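Local coordinates for protein family 88 glycosyl hydrolase (Bacteroides thetaiotaomicron, PDB 5NOA) that probably acts as a hydrolase, removing unsaturated uronic sugars from the ends of oligosaccharides that polysaccharide lyases release, at residues A[154-159]-A[186-191]; A[231-236]-A[259-264]; A[255-260]-A[306-311]. One frame throughout, in Å; residues are numbered along the deposited sequence.

Contact 1: residues A[154-159]-A[186-191]; sequences DYWWWA and HEYLAY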
loop_
_atom_site.group_PDB
_atom_site.type_symbol
_atom_site.label_atom_id
_atom_site.label_comp_id
_atom_site.label_asym_id
_atom_site.label_seq_id
_atom_site.Cartn_x
_atom_site.Cartn_y
_atom_site.Cartn_z
ATOM N N ASP A 154 -2.680 -0.001 20.352
ATOM C CA ASP A 154 -3.853 0.017 19.468
ATOM C C ASP A 154 -3.769 1.124 18.392
ATOM O O ASP A 154 -4.798 1.610 17.908
ATOM C CB ASP A 154 -5.140 0.156 20.282
ATOM C CG ASP A 154 -5.204 1.418 21.097
ATOM O OD1 ASP A 154 -4.205 2.128 21.245
ATOM O OD2 ASP A 154 -6.289 1.642 21.660
ATOM N N TYR A 155 -2.554 1.479 18.019
ATOM C CA TYR A 155 -2.338 2.497 17.001
ATOM C C TYR A 155 -2.849 2.097 15.621
ATOM O O TYR A 155 -3.167 2.982 14.841
ATOM C CB TYR A 155 -0.851 2.894 16.918
ATOM C CG TYR A 155 -0.417 3.688 18.133
ATOM C CD1 TYR A 155 -0.803 5.009 18.254
ATOM C CD2 TYR A 155 0.303 3.109 19.182
ATOM C CE1 TYR A 155 -0.492 5.738 19.384
ATOM C CE2 TYR A 155 0.653 3.872 20.295
ATOM C CZ TYR A 155 0.245 5.175 20.387
ATOM O OH TYR A 155 0.531 5.963 21.479
ATOM N N TRP A 156 -2.832 0.803 15.299
ATOM C CA TRP A 156 -3.194 0.317 13.952
ATOM C C TRP A 156 -4.567 -0.344 14.035
ATOM O O TRP A 156 -4.716 -1.575 14.120
ATOM C CB TRP A 156 -2.138 -0.608 13.373
ATOM C CG TRP A 156 -0.793 0.037 13.233
ATOM C CD1 TRP A 156 -0.503 1.377 13.336
ATOM C CD2 TRP A 156 0.472 -0.627 13.033
ATOM N NE1 TRP A 156 0.854 1.568 13.228
ATOM C CE2 TRP A 156 1.470 0.363 13.022
ATOM C CE3 TRP A 156 0.866 -1.976 12.855
ATOM C CZ2 TRP A 156 2.824 0.046 12.862
ATOM C CZ3 TRP A 156 2.157 -2.265 12.706
ATOM C CH2 TRP A 156 3.131 -1.277 12.701
ATOM N N TRP A 157 -5.590 0.510 14.033
ATOM C CA TRP A 157 -6.974 0.130 14.269
ATOM C C TRP A 157 -7.825 0.031 13.000
ATOM O O TRP A 157 -9.023 -0.229 13.077
ATOM C CB TRP A 157 -7.641 1.075 15.304
ATOM C CG TRP A 157 -7.487 2.513 14.937
ATOM C CD1 TRP A 157 -6.508 3.373 15.367
ATOM C CD2 TRP A 157 -8.321 3.283 14.053
ATOM N NE1 TRP A 157 -6.658 4.585 14.771
ATOM C CE2 TRP A 157 -7.779 4.576 13.994
ATOM C CE3 TRP A 157 -9.498 3.016 13.336
ATOM C CZ2 TRP A 157 -8.328 5.571 13.223
ATOM C CZ3 TRP A 157 -10.041 4.008 12.608
ATOM C CH2 TRP A 157 -9.458 5.266 12.531
ATOM N N TRP A 158 -7.194 0.222 11.851
ATOM C CA TRP A 158 -7.870 0.065 10.570
ATOM C C TRP A 158 -6.863 -0.570 9.616
ATOM O O TRP A 158 -5.655 -0.393 9.750
ATOM C CB TRP A 158 -8.407 1.420 10.056
ATOM C CG TRP A 158 -7.379 2.379 9.487
ATOM C CD1 TRP A 158 -7.329 2.790 8.197
ATOM C CD2 TRP A 158 -6.276 3.027 10.150
ATOM N NE1 TRP A 158 -6.283 3.633 8.002
ATOM C CE2 TRP A 158 -5.616 3.810 9.175
ATOM C CE3 TRP A 158 -5.792 3.066 11.469
ATOM C CZ2 TRP A 158 -4.473 4.508 9.434
ATOM C CZ3 TRP A 158 -4.651 3.807 11.739
ATOM C CH2 TRP A 158 -3.993 4.500 10.710
ATOM N N ALA A 159 -7.381 -1.334 8.662
ATOM C CA ALA A 159 -6.513 -2.170 7.837
ATOM C C ALA A 159 -5.471 -1.383 7.060
ATOM O O ALA A 159 -4.322 -1.795 6.974
ATOM C CB ALA A 159 -7.344 -3.056 6.894
ATOM N N HIS A 186 5.858 -5.771 15.626
ATOM C CA HIS A 186 5.120 -6.978 15.988
ATOM C C HIS A 186 3.943 -6.678 16.916
ATOM O O HIS A 186 2.840 -7.193 16.706
ATOM C CB HIS A 186 6.051 -7.964 16.634
ATOM C CG HIS A 186 5.397 -9.246 16.939
ATOM N ND1 HIS A 186 4.967 -9.566 18.198
ATOM C CD2 HIS A 186 5.015 -10.266 16.136
ATOM C CE1 HIS A 186 4.380 -10.749 18.176
ATOM N NE2 HIS A 186 4.385 -11.192 16.929
ATOM N N GLU A 187 4.179 -5.855 17.940
ATOM C CA GLU A 187 3.128 -5.573 18.903
ATOM C C GLU A 187 1.935 -4.884 18.226
ATOM O O GLU A 187 0.770 -5.260 18.435
ATOM C CB GLU A 187 3.682 -4.703 20.017
ATOM C CG GLU A 187 2.638 -4.399 21.063
ATOM C CD GLU A 187 3.147 -3.652 22.250
ATOM O OE1 GLU A 187 4.307 -3.223 22.278
ATOM O OE2 GLU A 187 2.298 -3.482 23.166
ATOM N N TYR A 188 2.217 -3.905 17.386
ATOM C CA TYR A 188 1.138 -3.164 16.736
ATOM C C TYR A 188 0.401 -4.020 15.703
ATOM O O TYR A 188 -0.823 -3.910 15.568
ATOM C CB TYR A 188 1.642 -1.854 16.128
ATOM C CG TYR A 188 2.242 -0.850 17.105
ATOM C CD1 TYR A 188 1.940 -0.842 18.456
ATOM C CD2 TYR A 188 3.158 0.080 16.633
ATOM C CE1 TYR A 188 2.503 0.129 19.300
ATOM C CE2 TYR A 188 3.748 0.991 17.454
ATOM C CZ TYR A 188 3.405 1.022 18.800
ATOM O OH TYR A 188 4.000 1.975 19.585
ATOM N N LEU A 189 1.119 -4.853 14.960
ATOM C CA LEU A 189 0.464 -5.728 13.994
ATOM C C LEU A 189 -0.331 -6.805 14.710
ATOM O O LEU A 189 -1.431 -7.148 14.287
ATOM C CB LEU A 189 1.484 -6.354 13.082
ATOM C CG LEU A 189 0.944 -7.397 12.097
ATOM C CD1 LEU A 189 -0.101 -6.817 11.194
ATOM C CD2 LEU A 189 2.062 -7.976 11.272
ATOM N N ALA A 190 0.193 -7.325 15.822
ATOM C CA ALA A 190 -0.537 -8.342 16.554
ATOM C C ALA A 190 -1.889 -7.792 16.997
ATOM O O ALA A 190 -2.918 -8.511 16.945
ATOM C CB ALA A 190 0.291 -8.851 17.737
ATOM N N TYR A 191 -1.934 -6.531 17.431
ATOM C CA TYR A 191 -3.207 -5.910 17.777
ATOM C C TYR A 191 -4.154 -5.856 16.605
ATOM O O TYR A 191 -5.276 -6.311 16.668
ATOM C CB TYR A 191 -2.993 -4.481 18.271
ATOM C CG TYR A 191 -4.289 -3.779 18.479
ATOM C CD1 TYR A 191 -5.019 -4.028 19.618
ATOM C CD2 TYR A 191 -4.827 -2.925 17.518
ATOM C CE1 TYR A 191 -6.251 -3.447 19.831
ATOM C CE2 TYR A 191 -6.044 -2.328 17.712
ATOM C CZ TYR A 191 -6.752 -2.606 18.868
ATOM O OH TYR A 191 -7.969 -2.025 19.054
HETATM O O HOH W 1 -1.794 -1.426 16.718
#
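Tyr188 of helix 180-196 slots between Tyr155 and Trp156 of the loop 154-159, making a three-ring aromatic cluster. Its CB, only 3.4 Å from Trp156 CE3, sits over one face of the indole, displaced toward the rim of the ring system. With CG anti to the carbonyl carbon (chi1 -61°), the phenol then runs roughly at right angles to the Trp156 side chain. CD2 approaches Trp156 CZ2 at 3.8 Å, so the tyrosine edge meets the indole face in a T-shaped pair with planes at 71°. Further out, CE1 lies 3.7 Å from Tyr155 CD2. There the roles reverse, as Tyr155 turns its edge to the Tyr188 face in an offset edge-to-face pair, and Tyr188 OH ends 3.9 Å from Tyr155 CE2. A water ties the backbones together beside the cluster, accepting from Trp156 N at 2.8 Å and donating to Tyr188 O at 2.9 Å. About a turn further along the helix, the Tyr191 ring offers its face to Asp154 CA, in a CH-pi contact 3.7 Å from the ring centroid, while Trp156 O lies at that ring's edge, buried without a polar partner. Asp154 OD1 is hydrogen-bonded to Tyr103 OH. Around this, Trp156 rests on Leu162, Val165 and Met166 of helix 160-176, and Tyr188 leans on Gln147 and Met148 of helix 135-149, so the loop joining those two helices packs against helix 180-196.

Contact 2: residues A[231-236]-A[259-264]; sequences WVLAGL and TLAKSV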
loop_
_atom_site.group_PDB
_atom_site.type_symbol
_atom_site.label_atom_id
_atom_site.label_comp_id
_atom_site.label_asym_id
_atom_site.label_seq_id
_atom_site.Cartn_x
_atom_site.Cartn_y
_atom_site.Cartn_z
ATOM N N TRP A 231 -4.024 -2.951 0.765
ATOM C CA TRP A 231 -3.067 -2.262 1.599
ATOM C C TRP A 231 -2.293 -3.249 2.448
ATOM O O TRP A 231 -1.065 -3.164 2.595
ATOM C CB TRP A 231 -3.718 -1.268 2.560
ATOM C CG TRP A 231 -4.374 -0.053 1.962
ATOM C CD1 TRP A 231 -5.686 0.258 2.071
ATOM C CD2 TRP A 231 -3.756 1.074 1.322
ATOM N NE1 TRP A 231 -5.933 1.485 1.516
ATOM C CE2 TRP A 231 -4.772 2.002 1.052
ATOM C CE3 TRP A 231 -2.454 1.408 0.960
ATOM C CZ2 TRP A 231 -4.530 3.227 0.437
ATOM C CZ3 TRP A 231 -2.220 2.648 0.371
ATOM C CH2 TRP A 231 -3.264 3.523 0.098
ATOM N N VAL A 232 -2.982 -4.225 3.022
ATOM C CA VAL A 232 -2.333 -5.150 3.937
ATOM C C VAL A 232 -1.341 -6.044 3.195
ATOM O O VAL A 232 -0.214 -6.256 3.649
ATOM C CB VAL A 232 -3.333 -5.987 4.740
ATOM C CG1 VAL A 232 -2.586 -6.926 5.691
ATOM C CG2 VAL A 232 -4.313 -5.121 5.523
ATOM N N LEU A 233 -1.763 -6.613 2.067
ATOM C CA LEU A 233 -0.881 -7.530 1.356
ATOM C C LEU A 233 0.367 -6.787 0.868
ATOM O O LEU A 233 1.491 -7.296 0.968
ATOM C CB LEU A 233 -1.595 -8.196 0.186
ATOM C CG LEU A 233 -0.800 -9.299 -0.488
ATOM C CD1 LEU A 233 -0.834 -10.556 0.367
ATOM C CD2 LEU A 233 -1.387 -9.646 -1.860
ATOM N N ALA A 234 0.156 -5.603 0.293
ATOM C CA ALA A 234 1.297 -4.798 -0.139
ATOM C C ALA A 234 2.195 -4.367 1.010
ATOM O O ALA A 234 3.412 -4.330 0.875
ATOM C CB ALA A 234 0.808 -3.570 -0.889
ATOM N N GLY A 235 1.582 -4.054 2.145
ATOM C CA GLY A 235 2.356 -3.708 3.313
ATOM C C GLY A 235 3.205 -4.826 3.847
ATOM O O GLY A 235 4.362 -4.625 4.211
ATOM N N LEU A 236 2.647 -6.030 3.886
ATOM C CA LEU A 236 3.400 -7.184 4.292
ATOM C C LEU A 236 4.550 -7.477 3.324
ATOM O O LEU A 236 5.646 -7.844 3.761
ATOM C CB LEU A 236 2.510 -8.405 4.452
ATOM C CG LEU A 236 1.613 -8.404 5.673
ATOM C CD1 LEU A 236 0.545 -9.488 5.577
ATOM C CD2 LEU A 236 2.420 -8.522 6.958
ATOM N N THR A 259 -1.080 -16.853 4.040
ATOM C CA THR A 259 -2.518 -17.133 4.215
ATOM C C THR A 259 -3.362 -16.083 3.491
ATOM O O THR A 259 -4.332 -16.389 2.781
ATOM C CB THR A 259 -2.943 -17.242 5.697
ATOM O OG1 THR A 259 -2.851 -15.989 6.448
ATOM C CG2 THR A 259 -2.220 -18.333 6.365
ATOM N N LEU A 260 -2.964 -14.837 3.647
ATOM C CA LEU A 260 -3.686 -13.743 2.989
ATOM C C LEU A 260 -3.586 -13.861 1.472
ATOM O O LEU A 260 -4.587 -13.732 0.764
ATOM C CB LEU A 260 -3.116 -12.415 3.470
ATOM C CG LEU A 260 -3.761 -11.163 2.942
ATOM C CD1 LEU A 260 -5.225 -11.102 3.289
ATOM C CD2 LEU A 260 -3.028 -9.919 3.415
ATOM N N ALA A 261 -2.389 -14.163 0.979
ATOM C CA ALA A 261 -2.252 -14.333 -0.470
ATOM C C ALA A 261 -3.161 -15.404 -1.038
ATOM O O ALA A 261 -3.788 -15.239 -2.097
ATOM C CB ALA A 261 -0.806 -14.670 -0.825
ATOM N N LYS A 262 -3.264 -16.509 -0.307
ATOM C CA LYS A 262 -4.073 -17.616 -0.798
ATOM C C LYS A 262 -5.526 -17.253 -0.892
ATOM O O LYS A 262 -6.203 -17.549 -1.892
ATOM C CB LYS A 262 -3.848 -18.843 0.107
ATOM C CG LYS A 262 -4.409 -20.154 -0.404
ATOM C CD LYS A 262 -4.008 -21.338 0.505
ATOM C CE LYS A 262 -4.771 -22.616 0.198
ATOM N NZ LYS A 262 -4.572 -23.126 -1.170
ATOM N N SER A 263 -6.004 -16.569 0.138
ATOM C CA SER A 263 -7.417 -16.156 0.142
ATOM C C SER A 263 -7.703 -15.056 -0.881
ATOM O O SER A 263 -8.754 -15.041 -1.514
ATOM C CB SER A 263 -7.808 -15.697 1.528
ATOM O OG SER A 263 -7.818 -16.788 2.405
ATOM N N VAL A 264 -6.755 -14.156 -1.059
ATOM C CA VAL A 264 -6.849 -13.139 -2.107
ATOM C C VAL A 264 -6.948 -13.794 -3.471
ATOM O O VAL A 264 -7.847 -13.497 -4.265
ATOM C CB VAL A 264 -5.661 -12.158 -2.034
ATOM C CG1 VAL A 264 -5.555 -11.299 -3.298
ATOM C CG2 VAL A 264 -5.791 -11.260 -0.826
#
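Segments 231-236 and 259-264 pass with their axes 10.5 Å apart at closest and their directions 139° from each other, a roughly antiparallel crossing. They belong to helices 226-242 and 250-266, consecutive in the chain, an antiparallel helix pair consistent with the helical hairpins of the (alpha/alpha) barrel in six-hairpin glycosidases. The interface is wholly apolar and buried, and it turns on Leu260. This leucine swings its CG away from the backbone N (chi1 -178°), which carries the CD2 methyl across to three residues of the other helix. Val232 CG1 meets that methyl at 3.8 Å, the valine lying nearly perpendicular to the leucine. Leu233 comes against Leu260 at a slant, bringing its CD1 3.9 Å from Leu260 CG, and the same CD1 reaches on to Ala261, 4.3 Å from its CB. Leu236 closes the group more loosely, with CD1 4.2 Å from Leu260 CD2. Beyond the pair, Leu260 also touches Leu203 and Tyr204 of the short strand 203-204, and Ala261 lies on Leu299 of helix 289-304. So deep is the insertion that Leu260 CD2 reaches the opposite main chain, lying 3.8 Å from Leu233 N.

Contact 3: residues A[255-260]-A[306-311]; sequences DRFRTL and GFLDSA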
loop_
_atom_site.group_PDB
_atom_site.type_symbol
_atom_site.label_atom_id
_atom_site.label_comp_id
_atom_site.label_asym_id
_atom_site.label_seq_id
_atom_site.Cartn_x
_atom_site.Cartn_y
_atom_site.Cartn_z
ATOM N N ASP A 255 4.037 -16.307 7.442
ATOM C CA ASP A 255 2.867 -17.180 7.541
ATOM C C ASP A 255 1.585 -16.418 7.210
ATOM O O ASP A 255 0.727 -16.910 6.482
ATOM C CB ASP A 255 2.755 -17.830 8.928
ATOM C CG ASP A 255 3.770 -18.956 9.169
ATOM O OD1 ASP A 255 4.467 -19.354 8.222
ATOM O OD2 ASP A 255 3.877 -19.404 10.338
ATOM N N ARG A 256 1.459 -15.209 7.750
ATOM C CA ARG A 256 0.275 -14.409 7.451
ATOM C C ARG A 256 0.235 -13.950 6.004
ATOM O O ARG A 256 -0.823 -13.915 5.387
ATOM C CB ARG A 256 0.173 -13.206 8.390
ATOM C CG ARG A 256 -1.031 -12.319 8.167
ATOM C CD ARG A 256 -2.388 -12.958 8.351
ATOM N NE ARG A 256 -2.628 -13.244 9.751
ATOM C CZ ARG A 256 -2.666 -14.441 10.295
ATOM N NH1 ARG A 256 -2.438 -15.568 9.574
ATOM N NH2 ARG A 256 -2.867 -14.530 11.596
ATOM N N PHE A 257 1.375 -13.551 5.474
ATOM C CA PHE A 257 1.444 -13.185 4.062
ATOM C C PHE A 257 0.956 -14.336 3.180
ATOM O O PHE A 257 0.177 -14.111 2.273
ATOM C CB PHE A 257 2.874 -12.798 3.733
ATOM C CG PHE A 257 3.090 -12.323 2.340
ATOM C CD1 PHE A 257 2.561 -11.142 1.889
ATOM C CD2 PHE A 257 3.942 -12.999 1.501
ATOM C CE1 PHE A 257 2.813 -10.669 0.607
ATOM C CE2 PHE A 257 4.183 -12.544 0.221
ATOM C CZ PHE A 257 3.613 -11.387 -0.223
ATOM N N ARG A 258 1.396 -15.551 3.488
ATOM C CA ARG A 258 0.975 -16.690 2.697
ATOM C C ARG A 258 -0.522 -16.979 2.822
ATOM O O ARG A 258 -1.154 -17.325 1.814
ATOM C CB ARG A 258 1.766 -17.937 3.062
ATOM C CG ARG A 258 3.222 -17.824 2.605
ATOM C CD ARG A 258 3.893 -19.148 2.807
ATOM N NE ARG A 258 5.294 -19.157 2.512
ATOM C CZ ARG A 258 6.251 -19.596 3.312
ATOM N NH1 ARG A 258 6.021 -20.122 4.507
ATOM N NH2 ARG A 258 7.477 -19.521 2.854
ATOM N N THR A 259 -1.080 -16.853 4.040
ATOM C CA THR A 259 -2.518 -17.133 4.215
ATOM C C THR A 259 -3.362 -16.083 3.491
ATOM O O THR A 259 -4.332 -16.389 2.781
ATOM C CB THR A 259 -2.943 -17.242 5.697
ATOM O OG1 THR A 259 -2.851 -15.989 6.448
ATOM C CG2 THR A 259 -2.220 -18.333 6.365
ATOM N N LEU A 260 -2.964 -14.837 3.647
ATOM C CA LEU A 260 -3.686 -13.743 2.989
ATOM C C LEU A 260 -3.586 -13.861 1.472
ATOM O O LEU A 260 -4.587 -13.732 0.764
ATOM C CB LEU A 260 -3.116 -12.415 3.470
ATOM C CG LEU A 260 -3.761 -11.163 2.942
ATOM C CD1 LEU A 260 -5.225 -11.102 3.289
ATOM C CD2 LEU A 260 -3.028 -9.919 3.415
ATOM N N GLY A 306 10.227 -15.354 -3.264
ATOM C CA GLY A 306 10.380 -16.685 -2.744
ATOM C C GLY A 306 9.491 -17.066 -1.593
ATOM O O GLY A 306 9.751 -18.040 -0.906
ATOM N N PHE A 307 8.432 -16.305 -1.404
ATOM C CA PHE A 307 7.459 -16.598 -0.356
ATOM C C PHE A 307 6.194 -17.257 -0.826
ATOM O O PHE A 307 5.508 -17.890 -0.017
ATOM C CB PHE A 307 7.149 -15.317 0.399
ATOM C CG PHE A 307 8.343 -14.733 1.057
ATOM C CD1 PHE A 307 8.930 -15.373 2.137
ATOM C CD2 PHE A 307 8.922 -13.582 0.576
ATOM C CE1 PHE A 307 10.057 -14.856 2.728
ATOM C CE2 PHE A 307 10.061 -13.060 1.160
ATOM C CZ PHE A 307 10.623 -13.695 2.241
ATOM N N LEU A 308 5.867 -17.100 -2.105
ATOM C CA LEU A 308 4.627 -17.605 -2.683
ATOM C C LEU A 308 4.901 -18.551 -3.815
ATOM O O LEU A 308 5.882 -18.377 -4.529
ATOM C CB LEU A 308 3.732 -16.445 -3.209
ATOM C CG LEU A 308 3.319 -15.423 -2.163
ATOM C CD1 LEU A 308 2.475 -14.357 -2.844
ATOM C CD2 LEU A 308 2.568 -16.060 -1.005
ATOM N N ASP A 309 4.030 -19.528 -3.975
ATOM C CA ASP A 309 4.177 -20.592 -4.966
ATOM C C ASP A 309 4.026 -20.040 -6.392
ATOM O O ASP A 309 2.953 -19.606 -6.782
ATOM C CB ASP A 309 3.110 -21.642 -4.650
ATOM C CG ASP A 309 3.136 -22.888 -5.538
ATOM O OD1 ASP A 309 3.364 -22.779 -6.740
ATOM O OD2 ASP A 309 2.833 -23.980 -4.996
ATOM N N SER A 310 5.091 -20.060 -7.184
ATOM C CA SER A 310 5.055 -19.487 -8.547
ATOM C C SER A 310 3.950 -20.012 -9.424
ATOM O O SER A 310 3.233 -19.260 -10.074
ATOM C CB SER A 310 6.379 -19.730 -9.257
ATOM O OG SER A 310 7.400 -19.097 -8.532
ATOM N N ALA A 311 3.859 -21.340 -9.500
ATOM C CA ALA A 311 2.894 -22.003 -10.378
ATOM C C ALA A 311 1.451 -21.681 -9.984
ATOM O O ALA A 311 0.586 -21.571 -10.845
ATOM C CB ALA A 311 3.118 -23.509 -10.390
#
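The turn between helix 289-304 and helix 310-328 is strapped to helix 250-266 here, with Phe307 and Leu308 lying on Phe257 and Arg258. The hydrogen bond across the two segments runs from Arg258 NE to Phe307 O over 2.8 Å, with an N-H...O angle of 160°. The oxygen lies in the guanidinium plane and the donor in the carbonyl plane, so the bond is well aligned on both sides. Arg258 gets there by running extended from CG to NE, antiparallel alongside Leu308, with CG 4.1 Å from Leu308 CD2. Deeper in, the Phe257 ring takes the apolar load. Its CE2 comes 3.8 Å from Leu308 CG, the leucine set across the phenylalanine, while Phe307 CB sits near the ring plane at the edge, 4.1 Å from Phe257 CD2. The Phe307 side chain also touches Arg250 and Ile254, earlier on helix 250-266. Leu308 touches Leu299, Val303 and Ala261 as well, so it packs against both helix 289-304 and helix 250-266. Gly306, with positive phi, precedes this pair, and OD1 of Asp309 accepts from His312 N: a short interhelical turn whose last residue, Asp309, N-caps helix 310-328, consistent with a connection in an (alpha/alpha) barrel.

Overall arrangement
All three contacts lie within the one family 88 glycosyl hydrolase region, whose succession of helices is consistent with an alpha/alpha barrel. Contact 1 closes before contact 2 opens, and contact 3 begins on the segment where contact 2 ends, sharing Thr259 and Leu260. Contacts 2 and 3 both use helix 250-266, with centres about 9 Å apart; Phe257 and Leu308 carry the packing across, against Leu233, Leu236 and Ala261. Contact 1 is farther off, its centre about 16 Å from that of contact 2 and 21 Å from contact 3, yet Ala159 touches Val232. Contact 2 is the buried one; contacts 1 and 3, partly buried, tie a loop and an interhelical turn to helices 180-196 and 250-266.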